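Local coordinates for protein amidase, hydantoinase/carbamoylase family (Burkholderia vietnamiensis, PDB 5I4M) that probably hydrolyses N-carbamoyl-L-amino acids to free amino acids, as a two-zinc amidase of the peptidase M20 family, at residues D106-G111 with N148-R153; G116-L121 with F208-E213. One frame throughout, in Å; residues are numbered along the deposited sequence.

Contacts 1 and 2 take one zinc ion each of a two-zinc site, the probable active site, built from distant pieces of chain. Their segments alternate in sequence: 106-111 and 116-121 come first, one in the loop after strand 99-103 and the other at the start of helix 117-132, followed by 148-153 after strand 141-145 and 208-213 on strand 206-212. Strand 99-103 pairs in parallel with both of the other strands. The contact centres lie about 15 Å apart, with nearest atoms about 6 Å apart, without touching. Asp115, between the two early segments, binds both zinc ions and so joins contact 1 to contact 2.

Contact 1 (D106-G111 with N148-R153); sequences DSQPTG and NEEGSR. With ZN (zinc ion), chain D; 3PG (3-phosphoglyceric acid), chain E.
Two irregular loops run alongside each other, with CA atoms 6.2 Å apart at Asp106 and Asn148 and 6.6 Å at Gln108 and Ser152. The Asp106 carboxylate clasps the second loop by two adjacent amides: Glu149 N reaches OD1 at 3.1 Å, on its syn side but 27° out of plane, while Glu150 N meets the syn lone pair of OD2 at 3.1 Å. This double grip fixes the turn from which both glutamates extend. A bend at chi2 turns the Glu150 carboxylate so that both oxygens face a zinc ion, OE1 at 2.4 Å and OE2 at 2.1 Å; the phosphate of 3-phosphoglyceric acid supplies two further ligand oxygens, and Asp115 and His403 complete the site. From above the carboxylate plane, Gln108 NE2 donates an almost straight bond of 2.9 Å to Glu150 OE1, a second-shell hold on a metal ligand. A water links Gln108 N to Glu150 OE2. Ser294 of the second subunit bonds to Gln108 OE1 and Ser152 OG, and Asn296 of the second subunit to Gln108 NE2, so the dimer partner covers this edge. The loops follow parallel strands 99-103 and 141-145 and lead into helices 117-132 and 159-164.

Contact 2 (G116-L121 with F208-E213); sequences GIYGVL and FELHIE. With ZN (zinc ion), chain C.
Tyr118 lays one ring face against Leu210, the main apolar contact between the first turn of helix 117-132 and strand 206-212. The axes of helix 117-121 and strand 208-212 come within 6.5 Å, their N-to-C directions 135° apart. Leu210 CD2 stands 3.8 Å from the Tyr118 ring centroid and 27° off the ring normal, a CH-pi contact displaced toward the hydroxyl end. CD2 lies over the face, and CG and CD1 of the leucine follow past the rim beside CE2. Both side chains hold CG anti to their backbone N, torsions that send the ring and the isobutyl group toward each other between helix and strand. Ile212 CG2 adds an oblique contact to Tyr118 CD2, while the phenol OH bonds to the carbonyl of Ile414.

At Gly119 the backbones come very close, CA lying 3.1 Å from Leu210 O, an approach that glycine permits. Two waters bridge the same pair of residues: one accepts from Gly119 N and donates to Leu210 O, the other donates to Gly119 O and accepts from Leu210 N.

His211 starts away from the helix, yet its ring returns to place NE2 on zinc at 2.2 Å, with His104 and Asp115 among the other ligands. Its ND1 donates to Ile212 O at 2.8 Å, nearly in the ring plane and on a carbonyl lone pair. Together the zinc and this bond hold the ring's rotation; ND1 carries the proton and NE2 faces the metal. Apolar packing and bridging waters set the helix against the strand, and the carbonyl helps orient the zinc ligand.

Contact 1 (D106-G111 with N148-R153)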
ATOM      1  N   ASP A 106      -3.856  23.728   1.133  1.00  8.46           N
ATOM      2  CA  ASP A 106      -3.919  22.277   1.209  1.00 11.35           C
ATOM      3  C   ASP A 106      -2.722  21.745   1.988  1.00 10.80           C
ATOM      4  O   ASP A 106      -1.697  22.418   2.134  1.00  9.89           O
ATOM      5  CB  ASP A 106      -3.979  21.660  -0.197  1.00  5.94           C
ATOM      6  CG  ASP A 106      -2.712  21.904  -1.005  1.00  9.05           C
ATOM      7  OD1 ASP A 106      -2.463  23.071  -1.375  1.00  7.68           O
ATOM      8  OD2 ASP A 106      -1.989  20.922  -1.308  1.00 10.11           O
ATOM      9  N   SER A 107      -2.861  20.523   2.506  1.00  8.38           N
ATOM     10  CA  SER A 107      -1.822  19.931   3.332  1.00  6.33           C
ATOM     11  C   SER A 107      -1.536  18.499   2.908  1.00  6.52           C
ATOM     12  O   SER A 107      -2.239  17.903   2.089  1.00  6.77           O
ATOM     13  CB  SER A 107      -2.206  19.932   4.821  1.00  7.92           C
ATOM     14  OG  SER A 107      -3.054  18.831   5.111  1.00 10.16           O
ATOM     15  N   GLN A 108      -0.481  17.962   3.504  1.00  7.58           N
ATOM     16  CA  GLN A 108      -0.200  16.544   3.459  1.00  8.34           C
ATOM     17  C   GLN A 108      -1.169  15.795   4.367  1.00  7.54           C
ATOM     18  O   GLN A 108      -1.807  16.397   5.235  1.00  8.80           O
ATOM     19  CB  GLN A 108       1.235  16.298   3.912  1.00  7.34           C
ATOM     20  CG  GLN A 108       2.243  16.912   2.997  1.00  9.00           C
ATOM     21  CD  GLN A 108       2.445  16.041   1.781  1.00  7.82           C
ATOM     22  OE1 GLN A 108       2.172  14.840   1.827  1.00  7.69           O
ATOM     23  NE2 GLN A 108       2.909  16.635   0.684  1.00  6.85           N
ATOM     24  N   PRO A 109      -1.282  14.472   4.193  1.00  7.98           N
ATOM     25  CA  PRO A 109      -2.081  13.681   5.144  1.00 10.17           C
ATOM     26  C   PRO A 109      -1.538  13.757   6.558  1.00 11.40           C
ATOM     27  O   PRO A 109      -2.316  13.732   7.518  1.00 11.74           O
ATOM     28  CB  PRO A 109      -2.005  12.256   4.577  1.00 11.34           C
ATOM     29  CG  PRO A 109      -0.829  12.259   3.634  1.00 11.18           C
ATOM     30  CD  PRO A 109      -0.736  13.657   3.090  1.00  8.01           C
ATOM     31  N   THR A 110      -0.219  13.830   6.708  1.00  9.19           N
ATOM     32  CA  THR A 110       0.439  14.091   7.992  1.00  9.30           C
ATOM     33  C   THR A 110       0.877  15.547   8.067  1.00 12.12           C
ATOM     34  O   THR A 110       2.017  15.872   8.418  1.00 11.54           O
ATOM     35  CB  THR A 110       1.640  13.164   8.179  1.00 10.83           C
ATOM     36  OG1 THR A 110       2.522  13.301   7.056  1.00 12.15           O
ATOM     37  CG2 THR A 110       1.201  11.722   8.299  1.00 10.54           C
ATOM     38  N   GLY A 111      -0.022  16.450   7.716  1.00  9.81           N
ATOM     39  CA  GLY A 111       0.361  17.838   7.590  1.00 10.32           C
ATOM     40  C   GLY A 111       0.422  18.573   8.918  1.00  9.64           C
ATOM     41  O   GLY A 111      -0.187  18.196   9.924  1.00 10.87           O
ATOM     42  N   ASN A 148      -3.627  22.883  -4.930  1.00  7.92           N
ATOM     43  CA  ASN A 148      -2.938  21.587  -4.913  1.00 10.05           C
ATOM     44  C   ASN A 148      -1.420  21.740  -4.909  1.00 10.74           C
ATOM     45  O   ASN A 148      -0.703  21.081  -5.669  1.00  9.52           O
ATOM     46  CB  ASN A 148      -3.361  20.704  -6.095  1.00  8.75           C
ATOM     47  CG  ASN A 148      -2.773  19.298  -5.996  1.00  8.36           C
ATOM     48  OD1 ASN A 148      -2.825  18.683  -4.934  1.00 10.13           O
ATOM     49  ND2 ASN A 148      -2.156  18.819  -7.074  1.00  6.51           N
ATOM     50  N   GLU A 149      -0.914  22.622  -4.047  1.00  7.93           N
ATOM     51  CA  GLU A 149       0.522  22.870  -4.099  1.00  7.44           C
ATOM     52  C   GLU A 149       1.318  21.643  -3.676  1.00  8.46           C
ATOM     53  O   GLU A 149       2.426  21.439  -4.171  1.00  8.62           O
ATOM     54  CB  GLU A 149       0.890  24.090  -3.246  1.00  5.63           C
ATOM     55  CG  GLU A 149       2.365  24.512  -3.307  1.00  7.49           C
ATOM     56  CD  GLU A 149       3.255  23.715  -2.363  1.00 15.06           C
ATOM     57  OE1 GLU A 149       2.718  22.972  -1.512  1.00 10.87           O
ATOM     58  OE2 GLU A 149       4.489  23.820  -2.481  1.00 15.45           O
ATOM     59  N   GLU A 150       0.769  20.799  -2.789  1.00  5.74           N
ATOM     60  CA  GLU A 150       1.596  19.752  -2.186  1.00  6.41           C
ATOM     61  C   GLU A 150       1.953  18.657  -3.182  1.00  6.11           C
ATOM     62  O   GLU A 150       2.981  17.985  -3.015  1.00  7.49           O
ATOM     63  CB  GLU A 150       0.895  19.127  -0.977  1.00  9.23           C
ATOM     64  CG  GLU A 150       0.838  20.015   0.272  1.00  7.21           C
ATOM     65  CD  GLU A 150       2.162  20.063   1.031  1.00  8.52           C
ATOM     66  OE1 GLU A 150       3.176  19.539   0.527  1.00  8.01           O
ATOM     67  OE2 GLU A 150       2.197  20.632   2.146  1.00 12.49           O
ATOM     68  N   GLY A 151       1.119  18.443  -4.195  1.00  6.15           N
ATOM     69  CA  GLY A 151       1.375  17.367  -5.136  1.00  6.43           C
ATOM     70  C   GLY A 151       1.262  15.975  -4.554  1.00 10.66           C
ATOM     71  O   GLY A 151       1.857  15.038  -5.098  1.00  9.75           O
ATOM     72  N   SER A 152       0.494  15.806  -3.474  1.00  7.21           N
ATOM     73  CA  SER A 152       0.341  14.517  -2.808  1.00  7.42           C
ATOM     74  C   SER A 152      -0.878  13.747  -3.311  1.00  7.34           C
ATOM     75  O   SER A 152      -0.757  12.590  -3.734  1.00 10.34           O
ATOM     76  CB  SER A 152       0.241  14.718  -1.290  1.00  8.11           C
ATOM     77  OG  SER A 152       0.006  13.467  -0.649  1.00 10.38           O
ATOM     78  N   ARG A 153      -2.056  14.375  -3.285  1.00  7.89           N
ATOM     79  CA  ARG A 153      -3.265  13.699  -3.758  1.00  7.56           C
ATOM     80  C   ARG A 153      -3.282  13.602  -5.278  1.00  7.68           C
ATOM     81  O   ARG A 153      -3.619  12.552  -5.839  1.00  9.74           O
ATOM     82  CB  ARG A 153      -4.511  14.434  -3.276  1.00  8.35           C
ATOM     83  CG  ARG A 153      -5.795  13.800  -3.800  1.00 10.46           C
ATOM     84  CD  ARG A 153      -7.048  14.555  -3.391  1.00  9.50           C
ATOM     85  NE  ARG A 153      -8.213  13.892  -3.982  1.00  8.61           N
ATOM     86  CZ  ARG A 153      -9.437  14.406  -4.045  1.00 13.44           C
ATOM     87  NH1 ARG A 153      -9.687  15.617  -3.544  1.00  9.46           N
ATOM     88  NH2 ARG A 153     -10.407  13.697  -4.610  1.00 11.43           N
TER
HETATM   89 ZN    ZN D 502       4.249  20.801   2.222  0.83  9.19          ZN
HETATM   90  C1  3PG E 503       7.764  19.857  -1.987  0.84 11.34           C
HETATM   91  O1  3PG E 503       7.680  18.675  -1.608  0.84  7.50           O
HETATM   92  O2  3PG E 503       8.811  20.531  -1.874  0.84  7.96           O
HETATM   93  C2  3PG E 503       6.547  20.481  -2.607  0.84 16.11           C
HETATM   94  O3  3PG E 503       6.922  21.617  -3.406  0.84 23.09           O
HETATM   95  C3  3PG E 503       5.631  20.936  -1.494  0.84 12.18           C
HETATM   96  O1P 3PG E 503       6.274  21.969  -0.746  0.84 10.20           O
HETATM   97  P   3PG E 503       5.688  22.370   0.730  0.84 21.06           P
HETATM   98  O2P 3PG E 503       4.188  22.466   0.581  0.84 12.66           O
HETATM   99  O3P 3PG E 503       6.115  21.208   1.615  0.84  7.41           O
HETATM  100  O4P 3PG E 503       6.358  23.724   1.029  0.84 15.10           O
HETATM  101  O   HOH W   1       1.372  19.905   4.689  1.00  7.43           O

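Contact 2 (G116-L121 with F208-E213)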
ATOM      1  N   GLY A 116       2.405  26.186   4.282  1.00  7.61           N
ATOM      2  CA  GLY A 116       1.458  26.800   3.366  1.00  7.04           C
ATOM      3  C   GLY A 116       0.468  27.777   3.980  1.00  7.90           C
ATOM      4  O   GLY A 116       0.367  28.928   3.542  1.00  7.81           O
ATOM      5  N   ILE A 117      -0.297  27.333   4.975  1.00  7.92           N
ATOM      6  CA  ILE A 117      -1.374  28.190   5.467  1.00  7.64           C
ATOM      7  C   ILE A 117      -0.815  29.455   6.118  1.00 10.99           C
ATOM      8  O   ILE A 117      -1.447  30.518   6.070  1.00  7.92           O
ATOM      9  CB  ILE A 117      -2.295  27.394   6.422  1.00  8.23           C
ATOM     10  CG1 ILE A 117      -3.482  28.253   6.886  1.00  7.18           C
ATOM     11  CG2 ILE A 117      -1.512  26.872   7.619  1.00  8.50           C
ATOM     12  CD1 ILE A 117      -4.432  28.664   5.763  1.00  7.73           C
ATOM     13  N   TYR A 118       0.378  29.382   6.712  1.00  6.93           N
ATOM     14  CA  TYR A 118       0.996  30.582   7.279  1.00  9.29           C
ATOM     15  C   TYR A 118       1.163  31.669   6.219  1.00  9.22           C
ATOM     16  O   TYR A 118       0.857  32.841   6.464  1.00  7.62           O
ATOM     17  CB  TYR A 118       2.341  30.208   7.903  1.00 10.01           C
ATOM     18  CG  TYR A 118       3.214  31.350   8.399  1.00  8.02           C
ATOM     19  CD1 TYR A 118       2.675  32.448   9.075  1.00  8.67           C
ATOM     20  CD2 TYR A 118       4.593  31.300   8.226  1.00  9.20           C
ATOM     21  CE1 TYR A 118       3.498  33.465   9.540  1.00  8.93           C
ATOM     22  CE2 TYR A 118       5.415  32.313   8.684  1.00  9.86           C
ATOM     23  CZ  TYR A 118       4.863  33.387   9.347  1.00  9.12           C
ATOM     24  OH  TYR A 118       5.697  34.388   9.797  1.00  9.76           O
ATOM     25  N   GLY A 119       1.618  31.300   5.021  1.00 10.07           N
ATOM     26  CA  GLY A 119       1.807  32.311   3.985  1.00  9.92           C
ATOM     27  C   GLY A 119       0.502  32.925   3.511  1.00 12.07           C
ATOM     28  O   GLY A 119       0.447  34.117   3.188  1.00 10.97           O
ATOM     29  N   VAL A 120      -0.564  32.126   3.460  1.00  6.90           N
ATOM     30  CA  VAL A 120      -1.870  32.663   3.102  1.00  8.15           C
ATOM     31  C   VAL A 120      -2.362  33.610   4.185  1.00  8.23           C
ATOM     32  O   VAL A 120      -2.749  34.752   3.909  1.00  8.96           O
ATOM     33  CB  VAL A 120      -2.879  31.523   2.857  1.00  9.49           C
ATOM     34  CG1 VAL A 120      -4.280  32.100   2.633  1.00  9.88           C
ATOM     35  CG2 VAL A 120      -2.450  30.675   1.649  1.00  9.22           C
ATOM     36  N   LEU A 121      -2.356  33.149   5.436  1.00 10.68           N
ATOM     37  CA  LEU A 121      -2.887  33.965   6.522  1.00  9.92           C
ATOM     38  C   LEU A 121      -1.971  35.140   6.844  1.00 12.08           C
ATOM     39  O   LEU A 121      -2.447  36.185   7.303  1.00 10.25           O
ATOM     40  CB  LEU A 121      -3.120  33.092   7.754  1.00  8.04           C
ATOM     41  CG  LEU A 121      -4.228  32.055   7.550  1.00  8.67           C
ATOM     42  CD1 LEU A 121      -4.451  31.232   8.821  1.00  8.04           C
ATOM     43  CD2 LEU A 121      -5.524  32.738   7.127  1.00  9.16           C
ATOM     44  N   PHE A 208       6.002  37.880  -3.269  1.00  8.99           N
ATOM     45  CA  PHE A 208       6.712  37.401  -2.092  1.00  9.12           C
ATOM     46  C   PHE A 208       5.889  36.282  -1.474  1.00  8.43           C
ATOM     47  O   PHE A 208       4.668  36.401  -1.380  1.00 14.22           O
ATOM     48  CB  PHE A 208       6.912  38.501  -1.034  1.00  8.95           C
ATOM     49  CG  PHE A 208       7.749  39.657  -1.491  1.00  9.48           C
ATOM     50  CD1 PHE A 208       9.122  39.647  -1.311  1.00 11.72           C
ATOM     51  CD2 PHE A 208       7.160  40.765  -2.079  1.00 13.81           C
ATOM     52  CE1 PHE A 208       9.901  40.716  -1.731  1.00 14.71           C
ATOM     53  CE2 PHE A 208       7.920  41.837  -2.491  1.00 15.33           C
ATOM     54  CZ  PHE A 208       9.299  41.816  -2.318  1.00 15.86           C
ATOM     55  N   GLU A 209       6.545  35.210  -1.040  1.00  8.12           N
ATOM     56  CA  GLU A 209       5.869  34.159  -0.289  1.00  7.87           C
ATOM     57  C   GLU A 209       6.553  33.972   1.061  1.00 10.10           C
ATOM     58  O   GLU A 209       7.774  33.807   1.141  1.00  7.75           O
ATOM     59  CB  GLU A 209       5.838  32.837  -1.066  1.00  7.59           C
ATOM     60  CG  GLU A 209       5.197  31.673  -0.269  1.00  7.35           C
ATOM     61  CD  GLU A 209       4.899  30.460  -1.129  1.00 10.88           C
ATOM     62  OE1 GLU A 209       5.206  30.513  -2.334  1.00 10.60           O
ATOM     63  OE2 GLU A 209       4.334  29.463  -0.613  1.00  9.91           O
ATOM     64  N   LEU A 210       5.754  34.003   2.114  1.00  7.86           N
ATOM     65  CA  LEU A 210       6.190  33.755   3.480  1.00  7.87           C
ATOM     66  C   LEU A 210       5.927  32.287   3.821  1.00  7.63           C
ATOM     67  O   LEU A 210       4.838  31.771   3.549  1.00  8.72           O
ATOM     68  CB  LEU A 210       5.425  34.695   4.424  1.00  8.18           C
ATOM     69  CG  LEU A 210       5.487  34.453   5.928  1.00 10.42           C
ATOM     70  CD1 LEU A 210       6.893  34.659   6.439  1.00  8.36           C
ATOM     71  CD2 LEU A 210       4.499  35.405   6.624  1.00 13.73           C
ATOM     72  N   HIS A 211       6.923  31.606   4.390  1.00  7.49           N
ATOM     73  CA  HIS A 211       6.793  30.166   4.629  1.00  9.94           C
ATOM     74  C   HIS A 211       7.687  29.759   5.792  1.00 10.37           C
ATOM     75  O   HIS A 211       8.704  30.401   6.057  1.00  8.90           O
ATOM     76  CB  HIS A 211       7.193  29.381   3.376  1.00  8.38           C
ATOM     77  CG  HIS A 211       6.543  28.037   3.258  1.00  6.86           C
ATOM     78  ND1 HIS A 211       6.921  26.954   4.025  1.00  8.30           N
ATOM     79  CD2 HIS A 211       5.562  27.594   2.434  1.00  6.63           C
ATOM     80  CE1 HIS A 211       6.194  25.901   3.679  1.00  9.24           C
ATOM     81  NE2 HIS A 211       5.361  26.264   2.719  1.00  7.70           N
ATOM     82  N   ILE A 212       7.316  28.681   6.491  1.00 10.49           N
ATOM     83  CA  ILE A 212       8.248  28.139   7.473  1.00 10.20           C
ATOM     84  C   ILE A 212       9.384  27.446   6.729  1.00  7.95           C
ATOM     85  O   ILE A 212       9.211  26.951   5.604  1.00  6.94           O
ATOM     86  CB  ILE A 212       7.568  27.174   8.463  1.00 12.13           C
ATOM     87  CG1 ILE A 212       6.871  26.037   7.714  1.00 12.44           C
ATOM     88  CG2 ILE A 212       6.586  27.922   9.365  1.00  8.19           C
ATOM     89  CD1 ILE A 212       6.680  24.799   8.569  1.00  7.23           C
ATOM     90  N   GLU A 213      10.554  27.391   7.368  1.00  9.47           N
ATOM     91  CA  GLU A 213      11.738  26.845   6.704  1.00 12.03           C
ATOM     92  C   GLU A 213      11.549  25.387   6.282  1.00 11.86           C
ATOM     93  O   GLU A 213      12.009  24.981   5.204  1.00 10.97           O
ATOM     94  CB  GLU A 213      12.952  26.959   7.621  1.00  9.50           C
ATOM     95  CG  GLU A 213      14.205  26.380   6.969  1.00  8.73           C
ATOM     96  CD  GLU A 213      15.342  26.197   7.950  1.00 11.84           C
ATOM     97  OE1 GLU A 213      16.202  25.332   7.705  1.00 12.17           O
ATOM     98  OE2 GLU A 213      15.363  26.903   8.971  1.00 11.93           O
TER
HETATM   99 ZN    ZN C 501       4.411  24.605   1.553  0.75 10.74          ZN
HETATM  100  O   HOH W   2       4.401  27.984   5.818  1.00  7.57           O
HETATM  101  O   HOH W   3       3.356  29.481   3.715  1.00  9.55           O
HETATM  102  O   HOH W   4       2.867  34.685   1.821  1.00 11.29           O
HETATM  103  O   HOH W   5       4.853  25.729  -0.268  1.00 10.03           O